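Local coordinates for cystathionine beta-lyase family protein, YNBB B.subtilis ortholog (Clostridium acetobutylicum, PDB 3HVY) that carries covalently bound pyridoxal phosphate and is probably a cystathionine beta-lyase-like enzyme of the methionine gamma-lyase family, possibly involved in aluminium resistance, at residues A108-L113 with H131-M136; I180-S185 with A200-S205. All blocks are in the same frame, centred on the assembly; numbering follows the deposited sequence.

Contact 1. Residues A108-L113 with H131-M136; sequences ALFGNL and HDIIGM
The backbones come nearest at Phe110 and Ile133, whose CA atoms lie 8.4 Å apart, where the last turn of helix 101-111 faces the short helix 131-134. Side chains carry most of the contact, and most of the work falls to a single methyl group. Ile133 CG2 stands 4.1 Å from Leu109 CD1 and equally far from Phe110 CE2, so it meets two consecutive residues of the longer helix. A chi1 of -75° puts CG1 of Ile133 beside its backbone N and leaves CG2 anti to that nitrogen, the branch that makes both touches. The Leu109 side chain crosses that of Ile133 at about a right angle, offering only its CD1 methyl, while the Phe110 ring approaches at a slant and brings its CZ near the backbone O of Ile133. Beyond this meeting, Phe110 also makes a cation-pi contact with Arg270.

Gly135, with positive phi, is the C' residue of a Schellman motif that pairs Met136 N with His131 O, at 3.1 Å, and Gly135 N with Asp132 O. His131 O also takes Gly135 N at 2.9 Å, the two donors coming from opposite faces of its carbonyl plane. In segment 108-113, Asn112 ND2 turns back to Ala108 O over 3.1 Å, in the carbonyl plane and on a lone pair. No hydrogen bond or charge pair links the two segments. Three buried apolar residues would thus hold the helices together by excluding water, with Val273 and Pro274 of the second subunit packing on Ile133 and Phe110 respectively.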
ATOM      1  N   ALA D 108      13.847  17.222  17.183  1.00 33.16           N
ATOM      2  CA  ALA D 108      13.435  18.458  17.848  1.00 33.22           C
ATOM      3  C   ALA D 108      14.621  19.066  18.609  1.00 29.91           C
ATOM      4  O   ALA D 108      14.815  20.270  18.570  1.00 30.47           O
ATOM      5  CB  ALA D 108      12.248  18.241  18.767  1.00 29.51           C
ATOM      6  N   LEU D 109      15.453  18.223  19.234  1.00 31.16           N
ATOM      7  CA  LEU D 109      16.619  18.686  19.946  1.00 32.51           C
ATOM      8  C   LEU D 109      17.737  19.147  19.011  1.00 32.44           C
ATOM      9  O   LEU D 109      18.168  20.298  19.096  1.00 33.31           O
ATOM     10  CB  LEU D 109      17.121  17.618  20.916  1.00 32.75           C
ATOM     11  CG  LEU D 109      16.093  17.197  21.999  1.00 30.10           C
ATOM     12  CD1 LEU D 109      16.555  15.898  22.725  1.00 28.04           C
ATOM     13  CD2 LEU D 109      15.860  18.380  22.935  1.00 30.04           C
ATOM     14  N   PHE D 110      18.180  18.271  18.104  1.00 30.21           N
ATOM     15  CA  PHE D 110      19.240  18.618  17.171  1.00 27.68           C
ATOM     16  C   PHE D 110      18.910  19.887  16.429  1.00 28.23           C
ATOM     17  O   PHE D 110      19.718  20.787  16.341  1.00 30.78           O
ATOM     18  CB  PHE D 110      19.529  17.508  16.167  1.00 28.37           C
ATOM     19  CG  PHE D 110      20.557  16.535  16.623  1.00 32.53           C
ATOM     20  CD1 PHE D 110      21.898  16.850  16.546  1.00 34.15           C
ATOM     21  CD2 PHE D 110      20.187  15.293  17.124  1.00 35.25           C
ATOM     22  CE1 PHE D 110      22.888  15.951  16.996  1.00 34.49           C
ATOM     23  CE2 PHE D 110      21.183  14.393  17.596  1.00 38.39           C
ATOM     24  CZ  PHE D 110      22.524  14.733  17.511  1.00 32.66           C
ATOM     25  N   GLY D 111      17.700  19.985  15.927  1.00 26.07           N
ATOM     26  CA  GLY D 111      17.361  21.145  15.134  1.00 28.21           C
ATOM     27  C   GLY D 111      17.457  22.480  15.834  1.00 29.72           C
ATOM     28  O   GLY D 111      17.747  23.515  15.192  1.00 30.60           O
ATOM     29  N   ASN D 112      17.245  22.464  17.143  1.00 30.13           N
ATOM     30  CA  ASN D 112      17.165  23.683  17.939  1.00 27.38           C
ATOM     31  C   ASN D 112      18.363  23.958  18.819  1.00 29.23           C
ATOM     32  O   ASN D 112      18.312  24.779  19.723  1.00 27.87           O
ATOM     33  CB  ASN D 112      15.827  23.674  18.693  1.00 27.46           C
ATOM     34  CG  ASN D 112      14.642  23.985  17.767  1.00 28.12           C
ATOM     35  OD1 ASN D 112      14.528  25.107  17.332  1.00 29.66           O
ATOM     36  ND2 ASN D 112      13.782  22.970  17.417  1.00 26.11           N
ATOM     37  N   LEU D 113      19.469  23.291  18.512  1.00 29.74           N
ATOM     38  CA  LEU D 113      20.716  23.425  19.254  1.00 28.48           C
ATOM     39  C   LEU D 113      21.889  23.549  18.291  1.00 29.63           C
ATOM     40  O   LEU D 113      21.884  22.987  17.199  1.00 28.16           O
ATOM     41  CB  LEU D 113      20.956  22.217  20.172  1.00 28.21           C
ATOM     42  CG  LEU D 113      20.003  22.220  21.374  1.00 31.81           C
ATOM     43  CD1 LEU D 113      19.880  20.829  21.986  1.00 31.74           C
ATOM     44  CD2 LEU D 113      20.361  23.304  22.405  1.00 26.74           C
ATOM     45  N   HIS D 131      20.141   8.612  25.509  1.00 36.43           N
ATOM     46  CA  HIS D 131      21.491   8.764  26.012  1.00 37.39           C
ATOM     47  C   HIS D 131      22.500   8.968  24.921  1.00 34.89           C
ATOM     48  O   HIS D 131      23.438   9.757  25.077  1.00 36.13           O
ATOM     49  CB  HIS D 131      21.825   7.619  26.946  1.00 41.46           C
ATOM     50  CG  HIS D 131      20.998   7.629  28.205  1.00 41.12           C
ATOM     51  ND1 HIS D 131      21.408   7.024  29.369  1.00 46.44           N
ATOM     52  CD2 HIS D 131      19.803   8.212  28.486  1.00 54.22           C
ATOM     53  CE1 HIS D 131      20.484   7.195  30.301  1.00 51.42           C
ATOM     54  NE2 HIS D 131      19.511   7.936  29.800  1.00 48.13           N
ATOM     55  N   ASP D 132      22.301   8.299  23.799  1.00 34.76           N
ATOM     56  CA  ASP D 132      23.204   8.498  22.639  1.00 34.44           C
ATOM     57  C   ASP D 132      22.940   9.807  21.897  1.00 31.68           C
ATOM     58  O   ASP D 132      23.889  10.385  21.349  1.00 33.00           O
ATOM     59  CB  ASP D 132      23.139   7.312  21.678  1.00 36.57           C
ATOM     60  CG  ASP D 132      23.959   6.083  22.174  1.00 40.19           C
ATOM     61  OD1 ASP D 132      24.895   6.230  22.989  1.00 47.77           O
ATOM     62  OD2 ASP D 132      23.691   4.973  21.697  1.00 43.35           O
ATOM     63  N   ILE D 133      21.671  10.261  21.874  1.00 30.62           N
ATOM     64  CA  ILE D 133      21.323  11.609  21.316  1.00 31.64           C
ATOM     65  C   ILE D 133      22.133  12.704  22.039  1.00 30.86           C
ATOM     66  O   ILE D 133      22.807  13.502  21.420  1.00 33.29           O
ATOM     67  CB  ILE D 133      19.812  11.891  21.354  1.00 32.49           C
ATOM     68  CG1 ILE D 133      19.130  11.080  20.252  1.00 31.75           C
ATOM     69  CG2 ILE D 133      19.481  13.429  21.155  1.00 33.75           C
ATOM     70  CD1 ILE D 133      17.641  10.897  20.396  1.00 40.66           C
ATOM     71  N   ILE D 134      22.126  12.656  23.362  1.00 31.30           N
ATOM     72  CA  ILE D 134      22.863  13.594  24.216  1.00 31.07           C
ATOM     73  C   ILE D 134      24.395  13.393  24.091  1.00 31.85           C
ATOM     74  O   ILE D 134      25.158  14.358  23.982  1.00 32.12           O
ATOM     75  CB  ILE D 134      22.395  13.448  25.686  1.00 29.07           C
ATOM     76  CG1 ILE D 134      20.937  13.906  25.773  1.00 29.50           C
ATOM     77  CG2 ILE D 134      23.339  14.215  26.611  1.00 31.33           C
ATOM     78  CD1 ILE D 134      20.094  13.294  26.861  1.00 34.51           C
ATOM     79  N   GLY D 135      24.823  12.137  24.096  1.00 33.89           N
ATOM     80  CA  GLY D 135      26.247  11.779  23.995  1.00 35.73           C
ATOM     81  C   GLY D 135      26.807  11.503  25.372  1.00 38.72           C
ATOM     82  O   GLY D 135      27.746  12.146  25.821  1.00 42.16           O
HETATM   83  N   MSE D 136      26.237  10.532  26.048  1.00 40.80           N
HETATM   84  CA  MSE D 136      26.612  10.293  27.416  1.00 44.72           C
HETATM   85  C   MSE D 136      27.809   9.415  27.597  1.00 47.42           C
HETATM   86  O   MSE D 136      28.425   9.454  28.637  1.00 52.81           O
HETATM   87  CB  MSE D 136      25.400   9.830  28.215  1.00 44.19           C
HETATM   88  CG  MSE D 136      24.641  11.049  28.663  1.00 47.59           C
HETATM   89 SE   MSE D 136      23.141  10.506  29.562  0.75 58.73          SE
HETATM   90  CE  MSE D 136      21.984  12.000  29.408  1.00 56.89           C
TER

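Contact 2. Residues I180-S185 with A200-S205; sequences IHIQRS and AEIIKS
Just beyond Ile182, the strand residue that meets Ile202 and Ile203, Arg184 NH1 is gripped by two groups, in a salt bridge to Glu229 OE1 and a hydrogen bond to Asn219 OD1. Thr331 OG1 bonds to NH2 of the same guanidinium group, so several acceptors fix its position in the buried surroundings. Next to it, the chain leaving the strand folds back on Gln183, whose NE2 reaches Ser185 O at 2.9 Å, almost in line with the carbonyl bond and with the acceptor close to the amide plane. The N-H points well at its target, with an angle of 159°.

Across the segments the chemistry changes entirely. With chi2 at 176° the long branch of Ile182 is fully extended, and its CD1 arrives 3.9 Å from Ile202 CG2. The two isoleucine side chains run antiparallel, side by side. Ile203, one step along the helix, adds a looser touch from its CG1, 4.4 Å from the same Ile182 CD1. A single methyl of the strand therefore lies against two neighbouring helix residues. Val215 of the adjoining strand 214-218 packs on both Ile182 and Ile203, while Ile164 of helix 164-173 covers Ile202.

Strand 177-183, helix 196-207 and strand 214-218 form a beta-alpha-beta crossover, and this isoleucine cluster seats the crossover helix on its own strand, as in the large domain of fold-type I pyridoxal phosphate enzymes.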
ATOM      1  N   ILE D 180      15.418  23.750  27.452  1.00 28.02           N
ATOM      2  CA  ILE D 180      15.063  22.980  28.627  1.00 27.81           C
ATOM      3  C   ILE D 180      14.183  21.823  28.140  1.00 29.67           C
ATOM      4  O   ILE D 180      13.186  22.019  27.392  1.00 29.13           O
ATOM      5  CB  ILE D 180      14.322  23.864  29.649  1.00 30.39           C
ATOM      6  CG1 ILE D 180      15.342  24.777  30.359  1.00 30.02           C
ATOM      7  CG2 ILE D 180      13.505  23.044  30.649  1.00 28.27           C
ATOM      8  CD1 ILE D 180      14.745  25.663  31.392  1.00 27.27           C
ATOM      9  N   HIS D 181      14.586  20.639  28.561  1.00 27.39           N
ATOM     10  CA  HIS D 181      13.930  19.391  28.237  1.00 29.89           C
ATOM     11  C   HIS D 181      13.152  18.844  29.439  1.00 29.45           C
ATOM     12  O   HIS D 181      13.722  18.632  30.509  1.00 29.74           O
ATOM     13  CB  HIS D 181      15.002  18.422  27.741  1.00 28.52           C
ATOM     14  CG  HIS D 181      14.596  16.978  27.785  1.00 30.92           C
ATOM     15  ND1 HIS D 181      15.236  16.065  28.586  1.00 31.19           N
ATOM     16  CD2 HIS D 181      13.606  16.304  27.158  1.00 34.43           C
ATOM     17  CE1 HIS D 181      14.663  14.881  28.435  1.00 36.12           C
ATOM     18  NE2 HIS D 181      13.648  15.009  27.599  1.00 29.18           N
ATOM     19  N   ILE D 182      11.834  18.716  29.266  1.00 29.04           N
ATOM     20  CA  ILE D 182      10.947  18.121  30.262  1.00 29.10           C
ATOM     21  C   ILE D 182      10.459  16.791  29.665  1.00 29.48           C
ATOM     22  O   ILE D 182      10.032  16.740  28.533  1.00 31.96           O
ATOM     23  CB  ILE D 182       9.747  19.019  30.566  1.00 31.48           C
ATOM     24  CG1 ILE D 182      10.245  20.377  31.110  1.00 32.22           C
ATOM     25  CG2 ILE D 182       8.744  18.324  31.528  1.00 30.05           C
ATOM     26  CD1 ILE D 182       9.144  21.432  31.371  1.00 30.14           C
ATOM     27  N   GLN D 183      10.562  15.717  30.423  1.00 28.49           N
ATOM     28  CA  GLN D 183       9.935  14.418  30.039  1.00 30.47           C
ATOM     29  C   GLN D 183       8.594  14.266  30.817  1.00 30.51           C
ATOM     30  O   GLN D 183       8.579  14.233  32.046  1.00 32.66           O
ATOM     31  CB  GLN D 183      10.898  13.319  30.412  1.00 30.72           C
ATOM     32  CG  GLN D 183      10.511  11.945  29.948  1.00 34.09           C
ATOM     33  CD  GLN D 183      11.623  10.950  30.186  1.00 41.63           C
ATOM     34  OE1 GLN D 183      12.759  11.147  29.726  1.00 41.02           O
ATOM     35  NE2 GLN D 183      11.307   9.853  30.896  1.00 37.44           N
ATOM     36  N   ARG D 184       7.478  14.176  30.106  1.00 29.67           N
ATOM     37  CA  ARG D 184       6.167  14.056  30.748  1.00 30.41           C
ATOM     38  C   ARG D 184       5.985  12.691  31.429  1.00 32.54           C
ATOM     39  O   ARG D 184       5.650  12.608  32.613  1.00 31.07           O
ATOM     40  CB  ARG D 184       5.072  14.301  29.714  1.00 27.79           C
ATOM     41  CG  ARG D 184       3.664  14.153  30.238  1.00 29.30           C
ATOM     42  CD  ARG D 184       2.647  14.601  29.147  1.00 30.27           C
ATOM     43  NE  ARG D 184       1.294  14.430  29.610  1.00 31.13           N
ATOM     44  CZ  ARG D 184       0.211  14.724  28.887  1.00 31.85           C
ATOM     45  NH1 ARG D 184       0.318  15.199  27.647  1.00 29.96           N
ATOM     46  NH2 ARG D 184      -0.978  14.512  29.400  1.00 31.01           N
ATOM     47  N   SER D 185       6.213  11.621  30.669  1.00 33.11           N
ATOM     48  CA  SER D 185       6.092  10.258  31.182  1.00 36.67           C
ATOM     49  C   SER D 185       7.374   9.782  31.888  1.00 36.63           C
ATOM     50  O   SER D 185       8.469   9.897  31.345  1.00 35.22           O
ATOM     51  CB  SER D 185       5.738   9.322  30.019  1.00 37.53           C
ATOM     52  OG  SER D 185       5.517   8.012  30.466  1.00 38.59           O
ATOM     53  N   ALA D 200       2.636  23.046  33.887  1.00 30.15           N
ATOM     54  CA  ALA D 200       2.273  24.457  33.859  1.00 29.48           C
ATOM     55  C   ALA D 200       3.029  25.293  34.869  1.00 30.71           C
ATOM     56  O   ALA D 200       3.497  26.396  34.556  1.00 30.35           O
ATOM     57  CB  ALA D 200       0.751  24.631  34.057  1.00 29.17           C
ATOM     58  N   GLU D 201       3.155  24.781  36.077  1.00 33.13           N
ATOM     59  CA  GLU D 201       3.849  25.505  37.143  1.00 35.26           C
ATOM     60  C   GLU D 201       5.357  25.555  36.951  1.00 34.78           C
ATOM     61  O   GLU D 201       5.983  26.548  37.277  1.00 32.56           O
ATOM     62  CB  GLU D 201       3.527  24.895  38.505  1.00 37.98           C
ATOM     63  CG  GLU D 201       2.096  25.110  38.874  1.00 49.69           C
ATOM     64  CD  GLU D 201       1.705  26.610  38.848  1.00 65.92           C
ATOM     65  OE1 GLU D 201       2.426  27.413  39.496  1.00 53.40           O
ATOM     66  OE2 GLU D 201       0.700  26.973  38.166  1.00 69.88           O
ATOM     67  N   ILE D 202       5.937  24.479  36.454  1.00 31.63           N
ATOM     68  CA  ILE D 202       7.341  24.460  36.122  1.00 32.51           C
ATOM     69  C   ILE D 202       7.631  25.554  35.095  1.00 33.57           C
ATOM     70  O   ILE D 202       8.603  26.334  35.224  1.00 32.97           O
ATOM     71  CB  ILE D 202       7.737  23.062  35.589  1.00 31.44           C
ATOM     72  CG1 ILE D 202       7.745  22.052  36.757  1.00 34.35           C
ATOM     73  CG2 ILE D 202       9.089  23.090  34.913  1.00 27.54           C
ATOM     74  CD1 ILE D 202       7.639  20.571  36.337  1.00 26.46           C
ATOM     75  N   ILE D 203       6.769  25.646  34.089  1.00 32.18           N
ATOM     76  CA  ILE D 203       7.017  26.595  32.998  1.00 31.94           C
ATOM     77  C   ILE D 203       6.839  28.023  33.501  1.00 32.21           C
ATOM     78  O   ILE D 203       7.652  28.879  33.208  1.00 30.54           O
ATOM     79  CB  ILE D 203       6.146  26.307  31.756  1.00 30.02           C
ATOM     80  CG1 ILE D 203       6.535  24.944  31.175  1.00 28.32           C
ATOM     81  CG2 ILE D 203       6.336  27.413  30.719  1.00 33.58           C
ATOM     82  CD1 ILE D 203       5.798  24.475  29.905  1.00 27.36           C
ATOM     83  N   LYS D 204       5.780  28.242  34.276  1.00 31.98           N
ATOM     84  CA  LYS D 204       5.497  29.539  34.899  1.00 36.01           C
ATOM     85  C   LYS D 204       6.692  29.968  35.732  1.00 33.47           C
ATOM     86  O   LYS D 204       7.076  31.131  35.710  1.00 36.59           O
ATOM     87  CB  LYS D 204       4.212  29.425  35.733  1.00 37.30           C
ATOM     88  CG  LYS D 204       3.574  30.698  36.124  1.00 53.56           C
ATOM     89  CD  LYS D 204       2.142  30.542  36.645  1.00 61.41           C
ATOM     90  CE  LYS D 204       1.722  31.904  37.319  1.00 71.95           C
ATOM     91  NZ  LYS D 204       0.272  32.020  37.732  1.00 75.77           N
ATOM     92  N   SER D 205       7.332  29.044  36.438  1.00 32.98           N
ATOM     93  CA  SER D 205       8.546  29.402  37.169  1.00 33.65           C
ATOM     94  C   SER D 205       9.699  29.752  36.265  1.00 34.35           C
ATOM     95  O   SER D 205      10.465  30.661  36.572  1.00 35.95           O
ATOM     96  CB  SER D 205       9.032  28.260  38.073  1.00 35.71           C
ATOM     97  OG  SER D 205       8.140  28.079  39.141  1.00 34.80           O
TER

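Overall arrangement
Both contacts are buried, apolar and without hydrogen bonds between their segments, yet they belong to opposite faces of the seven-stranded sheet. Contact 2 joins strand 177-183 to a helix directly, as successive elements of one crossover. Contact 1 joins two helices; it reaches the same strand through Leu109, which rests on Leu179. Their centres are 18 Å apart and their nearest atoms about 5 Å apart, so the two do not touch. Place in the assembly also separates them: contact 1 borders the second subunit and includes an aromatic ring, whereas contact 2 is wholly aliphatic and no other chain touches its segments.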